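Local coordinates for 11S globulin subunit beta (Cucurbita maxima, PDB 2E9Q), which stores nitrogen and carbon in the pumpkin seed as an 11S globulin, a reserve drawn on at germination, at residues A[98-110]-A[120-132]. Residues are numbered along the deposited sequence; the frame is centred on the assembly and turned at random. Where two conformers were deposited one is given.
Sequences IAIPGCAETYQTD and AFKDQHQKIRPFR
A two-stranded antiparallel ribbon reaching out from the N-terminal cupin barrel pairs Tyr107 to Thr109 with Asp123 to His125, and Glu105 pins its base. The Glu105 carboxylate is shared between two donors. On its syn side OE2 takes Arg129 NH2 at 2.7 Å in a salt bridge; the oxygen lies close to the guanidinium plane, although the two flat groups are turned 60° apart. OE1 accepts the backbone N of Lys127, though its exact place is less sure. With chi1 at 47° CG is tucked between the two backbone arms of its own residue, and the chain, straight through CD, carries the carboxylate across to 120-132. Ile98 CG2 lies over one guanidinium face, 3.5 Å from Arg129 NE, and Lys127 CD covers the opposite one. A water accepts from Ile98 N and Arg129 NE and donates to Lys127 O, tying the two segments together beside the salt bridge. Were Glu105 an alanine, the Arg129 guanidinium would probably lose its anionic mate and be freer to turn. Further out, Lys127 CB packs over a face of the Tyr107 ring, 4.1 Å from the centroid, a CH-pi contact. The ribbon is short, held by few bonds: His125 N donates to Tyr107 O at 2.7 Å, and Asp123 O receives both Thr109 N at 2.8 Å and, from above the carbonyl plane, Thr109 OG1. The Asp123 carboxylate turns instead to a second subunit, where it meets Lys440, Tyr441 and the backbone of Leu422. At the inner end, 129-132 pairs with strand 93-98 of the barrel, while Cys103 is disulfide-linked to Cys282, the bond that, after the precursor is processed, links the acidic and basic chains. Such a beta-hairpin-like excursion between neighbouring barrel strands elaborates the cupin fold of an 11S globulin, here packed against the next subunit.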
loop_
_atom_site.group_PDB
_atom_site.type_symbol
_atom_site.label_atom_id
_atom_site.label_comp_id
_atom_site.label_asym_id
_atom_site.label_seq_id
_atom_site.Cartn_x
_atom_site.Cartn_y
_atom_site.Cartn_z
ATOM N N ILE A 98 -26.352 -10.048 2.026
ATOM C CA ILE A 98 -24.906 -9.986 1.945
ATOM C C ILE A 98 -24.255 -10.755 3.084
ATOM O O ILE A 98 -24.183 -10.286 4.220
ATOM C CB ILE A 98 -24.410 -8.519 1.922
ATOM C CG1 ILE A 98 -22.884 -8.489 1.917
ATOM C CG2 ILE A 98 -24.988 -7.743 3.089
ATOM C CD1 ILE A 98 -22.294 -7.106 1.675
ATOM N N ALA A 99 -23.763 -11.941 2.741
ATOM C CA ALA A 99 -23.128 -12.868 3.673
ATOM C C ALA A 99 -22.029 -12.369 4.617
ATOM O O ALA A 99 -22.182 -12.451 5.837
ATOM C CB ALA A 99 -22.607 -14.077 2.895
ATOM N N ILE A 100 -20.934 -11.862 4.053
ATOM C CA ILE A 100 -19.766 -11.403 4.812
ATOM C C ILE A 100 -19.217 -12.541 5.692
ATOM O O ILE A 100 -19.757 -12.855 6.756
ATOM C CB ILE A 100 -20.037 -10.096 5.655
ATOM C CG1 ILE A 100 -19.156 -10.079 6.908
ATOM C CG2 ILE A 100 -21.502 -9.943 5.986
ATOM C CD1 ILE A 100 -17.676 -10.053 6.626
ATOM N N PRO A 101 -18.114 -13.167 5.235
ATOM C CA PRO A 101 -17.374 -14.281 5.836
ATOM C C PRO A 101 -17.155 -14.260 7.341
ATOM O O PRO A 101 -16.947 -13.207 7.951
ATOM C CB PRO A 101 -16.059 -14.282 5.061
ATOM C CG PRO A 101 -15.919 -12.856 4.608
ATOM C CD PRO A 101 -17.316 -12.558 4.158
ATOM N N GLY A 102 -17.191 -15.453 7.926
ATOM C CA GLY A 102 -17.002 -15.593 9.355
ATOM C C GLY A 102 -18.290 -15.283 10.078
ATOM O O GLY A 102 -18.546 -15.809 11.161
ATOM N N CYS A 103 -19.113 -14.437 9.470
ATOM C CA CYS A 103 -20.377 -14.045 10.071
ATOM C C CYS A 103 -21.555 -14.903 9.646
ATOM O O CYS A 103 -22.557 -14.384 9.146
ATOM C CB CYS A 103 -20.685 -12.589 9.743
ATOM S SG CYS A 103 -19.382 -11.437 10.259
ATOM N N ALA A 104 -21.437 -16.214 9.838
ATOM C CA ALA A 104 -22.528 -17.112 9.496
ATOM C C ALA A 104 -23.737 -16.653 10.316
ATOM O O ALA A 104 -23.933 -17.080 11.458
ATOM C CB ALA A 104 -22.158 -18.553 9.840
ATOM N N GLU A 105 -24.520 -15.755 9.725
ATOM C CA GLU A 105 -25.713 -15.197 10.350
ATOM C C GLU A 105 -26.928 -16.076 10.049
ATOM O O GLU A 105 -27.530 -15.979 8.981
ATOM C CB GLU A 105 -25.954 -13.782 9.818
ATOM C CG GLU A 105 -25.856 -13.691 8.294
ATOM C CD GLU A 105 -26.208 -12.320 7.746
ATOM O OE1 GLU A 105 -27.353 -11.882 7.945
ATOM O OE2 GLU A 105 -25.341 -11.684 7.112
ATOM N N THR A 106 -27.287 -16.929 10.999
ATOM C CA THR A 106 -28.417 -17.831 10.825
ATOM C C THR A 106 -29.751 -17.211 11.229
ATOM O O THR A 106 -29.869 -16.601 12.296
ATOM C CB THR A 106 -28.204 -19.130 11.638
ATOM O OG1 THR A 106 -27.251 -19.967 10.966
ATOM C CG2 THR A 106 -29.515 -19.877 11.812
ATOM N N TYR A 107 -30.744 -17.372 10.360
ATOM C CA TYR A 107 -32.092 -16.867 10.592
ATOM C C TYR A 107 -33.075 -17.932 10.112
ATOM O O TYR A 107 -32.822 -18.615 9.118
ATOM C CB TYR A 107 -32.335 -15.564 9.828
ATOM C CG TYR A 107 -31.740 -14.332 10.472
ATOM C CD1 TYR A 107 -30.358 -14.142 10.526
ATOM C CD2 TYR A 107 -32.562 -13.357 11.035
ATOM C CE1 TYR A 107 -29.809 -13.008 11.129
ATOM C CE2 TYR A 107 -32.028 -12.219 11.641
ATOM C CZ TYR A 107 -30.653 -12.051 11.686
ATOM O OH TYR A 107 -30.125 -10.930 12.286
ATOM N N GLN A 108 -34.197 -18.066 10.815
ATOM C CA GLN A 108 -35.197 -19.074 10.469
ATOM C C GLN A 108 -36.524 -18.437 10.043
ATOM O O GLN A 108 -37.209 -17.817 10.854
ATOM C CB GLN A 108 -35.409 -20.010 11.674
ATOM C CG GLN A 108 -34.116 -20.655 12.198
ATOM C CD GLN A 108 -34.263 -21.300 13.583
ATOM O OE1 GLN A 108 -33.314 -21.897 14.107
ATOM N NE2 GLN A 108 -35.448 -21.175 14.180
ATOM N N THR A 109 -36.876 -18.581 8.765
ATOM C CA THR A 109 -38.127 -18.015 8.259
ATOM C C THR A 109 -39.307 -18.844 8.737
ATOM O O THR A 109 -39.545 -19.953 8.243
ATOM C CB THR A 109 -38.174 -17.960 6.710
ATOM O OG1 THR A 109 -37.520 -19.113 6.163
ATOM C CG2 THR A 109 -37.517 -16.691 6.199
ATOM N N ASP A 110 -40.035 -18.278 9.696
ATOM C CA ASP A 110 -41.202 -18.898 10.323
ATOM C C ASP A 110 -42.147 -19.659 9.406
ATOM O O ASP A 110 -42.028 -19.622 8.177
ATOM C CB ASP A 110 -42.001 -17.835 11.077
ATOM C CG ASP A 110 -41.406 -16.447 10.924
ATOM O OD1 ASP A 110 -40.363 -16.173 11.563
ATOM O OD2 ASP A 110 -41.977 -15.642 10.152
ATOM N N ALA A 120 -45.241 -26.988 7.939
ATOM C CA ALA A 120 -44.545 -26.419 9.092
ATOM C C ALA A 120 -43.031 -26.329 8.859
ATOM O O ALA A 120 -42.235 -26.492 9.792
ATOM C CB ALA A 120 -44.835 -27.255 10.338
ATOM N N PHE A 121 -42.636 -26.066 7.616
ATOM C CA PHE A 121 -41.224 -25.961 7.286
ATOM C C PHE A 121 -40.669 -24.576 7.579
ATOM O O PHE A 121 -41.327 -23.561 7.349
ATOM C CB PHE A 121 -40.986 -26.289 5.813
ATOM C CG PHE A 121 -39.580 -26.010 5.354
ATOM C CD1 PHE A 121 -38.502 -26.682 5.922
ATOM C CD2 PHE A 121 -39.333 -25.064 4.366
ATOM C CE1 PHE A 121 -37.196 -26.418 5.513
ATOM C CE2 PHE A 121 -38.031 -24.793 3.952
ATOM C CZ PHE A 121 -36.959 -25.472 4.528
ATOM N N LYS A 122 -39.447 -24.548 8.089
ATOM C CA LYS A 122 -38.776 -23.298 8.406
ATOM C C LYS A 122 -37.419 -23.321 7.715
ATOM O O LYS A 122 -36.621 -24.231 7.934
ATOM C CB LYS A 122 -38.586 -23.162 9.918
ATOM C CG LYS A 122 -39.440 -22.087 10.581
ATOM C CD LYS A 122 -38.874 -21.752 11.952
ATOM C CE LYS A 122 -39.495 -20.491 12.526
ATOM N NZ LYS A 122 -38.775 -20.042 13.753
ATOM N N ASP A 123 -37.171 -22.324 6.874
ATOM C CA ASP A 123 -35.914 -22.209 6.138
ATOM C C ASP A 123 -34.885 -21.449 6.978
ATOM O O ASP A 123 -35.233 -20.568 7.765
ATOM C CB ASP A 123 -36.166 -21.463 4.821
ATOM C CG ASP A 123 -34.899 -21.271 3.988
ATOM O OD1 ASP A 123 -34.794 -20.222 3.308
ATOM O OD2 ASP A 123 -34.023 -22.167 4.000
ATOM N N GLN A 124 -33.618 -21.797 6.822
ATOM C CA GLN A 124 -32.556 -21.114 7.551
ATOM C C GLN A 124 -31.747 -20.307 6.532
ATOM O O GLN A 124 -31.308 -20.860 5.530
ATOM C CB GLN A 124 -31.659 -22.138 8.250
ATOM C CG GLN A 124 -30.691 -21.536 9.243
ATOM C CD GLN A 124 -30.150 -22.575 10.215
ATOM O OE1 GLN A 124 -29.401 -23.478 9.829
ATOM N NE2 GLN A 124 -30.541 -22.459 11.485
ATOM N N HIS A 125 -31.551 -19.014 6.790
ATOM C CA HIS A 125 -30.818 -18.158 5.856
ATOM C C HIS A 125 -30.311 -16.846 6.464
ATOM O O HIS A 125 -30.608 -16.504 7.607
ATOM C CB HIS A 125 -31.725 -17.799 4.690
ATOM C CG HIS A 125 -32.907 -16.991 5.108
ATOM N ND1 HIS A 125 -32.783 -15.731 5.646
ATOM C CD2 HIS A 125 -34.225 -17.288 5.148
ATOM C CE1 HIS A 125 -33.973 -15.286 6.005
ATOM N NE2 HIS A 125 -34.866 -16.213 5.712
ATOM N N GLN A 126 -29.574 -16.105 5.640
ATOM C CA GLN A 126 -28.979 -14.808 5.970
ATOM C C GLN A 126 -30.034 -13.770 6.302
ATOM O O GLN A 126 -31.186 -13.907 5.923
ATOM C CB GLN A 126 -28.177 -14.299 4.764
ATOM C CG GLN A 126 -29.055 -14.137 3.521
ATOM C CD GLN A 126 -28.280 -13.921 2.222
ATOM O OE1 GLN A 126 -28.804 -14.164 1.137
ATOM N NE2 GLN A 126 -27.042 -13.458 2.330
ATOM N N LYS A 127 -29.628 -12.720 7.002
ATOM C CA LYS A 127 -30.535 -11.639 7.348
ATOM C C LYS A 127 -31.022 -11.004 6.051
ATOM O O LYS A 127 -30.269 -10.908 5.085
ATOM C CB LYS A 127 -29.805 -10.581 8.180
ATOM C CG LYS A 127 -30.577 -9.289 8.382
ATOM C CD LYS A 127 -29.696 -8.201 8.996
ATOM C CE LYS A 127 -29.293 -8.528 10.426
ATOM N NZ LYS A 127 -28.365 -7.506 11.000
ATOM N N ILE A 128 -32.278 -10.582 6.029
ATOM C CA ILE A 128 -32.837 -9.936 4.854
ATOM C C ILE A 128 -32.773 -8.451 5.143
ATOM O O ILE A 128 -33.485 -7.946 6.009
ATOM C CB ILE A 128 -34.295 -10.358 4.611
ATOM C CG1 ILE A 128 -34.352 -11.852 4.259
ATOM C CG2 ILE A 128 -34.906 -9.513 3.499
ATOM C CD1 ILE A 128 -33.666 -12.214 2.956
ATOM N N ARG A 129 -31.918 -7.760 4.401
ATOM C CA ARG A 129 -31.690 -6.335 4.585
ATOM C C ARG A 129 -32.420 -5.478 3.566
ATOM O O ARG A 129 -32.161 -5.564 2.367
ATOM C CB ARG A 129 -30.192 -6.055 4.531
ATOM C CG ARG A 129 -29.382 -7.164 5.173
ATOM C CD ARG A 129 -27.955 -6.763 5.432
ATOM N NE ARG A 129 -27.172 -7.920 5.848
ATOM C CZ ARG A 129 -26.072 -7.849 6.584
ATOM N NH1 ARG A 129 -25.625 -6.668 6.991
ATOM N NH2 ARG A 129 -25.418 -8.958 6.909
ATOM N N PRO A 130 -33.355 -4.646 4.034
ATOM C CA PRO A 130 -34.115 -3.771 3.147
ATOM C C PRO A 130 -33.312 -2.496 2.914
ATOM O O PRO A 130 -32.423 -2.166 3.695
ATOM C CB PRO A 130 -35.387 -3.512 3.943
ATOM C CG PRO A 130 -34.865 -3.451 5.357
ATOM C CD PRO A 130 -33.910 -4.622 5.403
ATOM N N PHE A 131 -33.613 -1.796 1.831
ATOM C CA PHE A 131 -32.928 -0.552 1.523
ATOM C C PHE A 131 -33.868 0.288 0.685
ATOM O O PHE A 131 -34.779 -0.235 0.046
ATOM C CB PHE A 131 -31.616 -0.819 0.771
ATOM C CG PHE A 131 -31.797 -1.531 -0.535
ATOM C CD1 PHE A 131 -32.211 -0.841 -1.667
ATOM C CD2 PHE A 131 -31.574 -2.902 -0.629
ATOM C CE1 PHE A 131 -32.404 -1.511 -2.869
ATOM C CE2 PHE A 131 -31.765 -3.578 -1.824
ATOM C CZ PHE A 131 -32.181 -2.885 -2.946
ATOM N N ARG A 132 -33.637 1.590 0.678
ATOM C CA ARG A 132 -34.488 2.493 -0.066
ATOM C C ARG A 132 -33.678 3.654 -0.622
ATOM O O ARG A 132 -32.503 3.824 -0.287
ATOM C CB ARG A 132 -35.574 3.024 0.864
ATOM C CG ARG A 132 -34.995 3.738 2.058
ATOM C CD ARG A 132 -36.074 4.306 2.955
ATOM N NE ARG A 132 -35.575 5.463 3.693
ATOM C CZ ARG A 132 -34.509 5.448 4.483
ATOM N NH1 ARG A 132 -33.815 4.329 4.651
ATOM N NH2 ARG A 132 -34.123 6.563 5.084
HETATM O O HOH W 1 -27.811 -10.541 4.653
HETATM O O HOH W 2 -25.393 -13.168 -0.062
#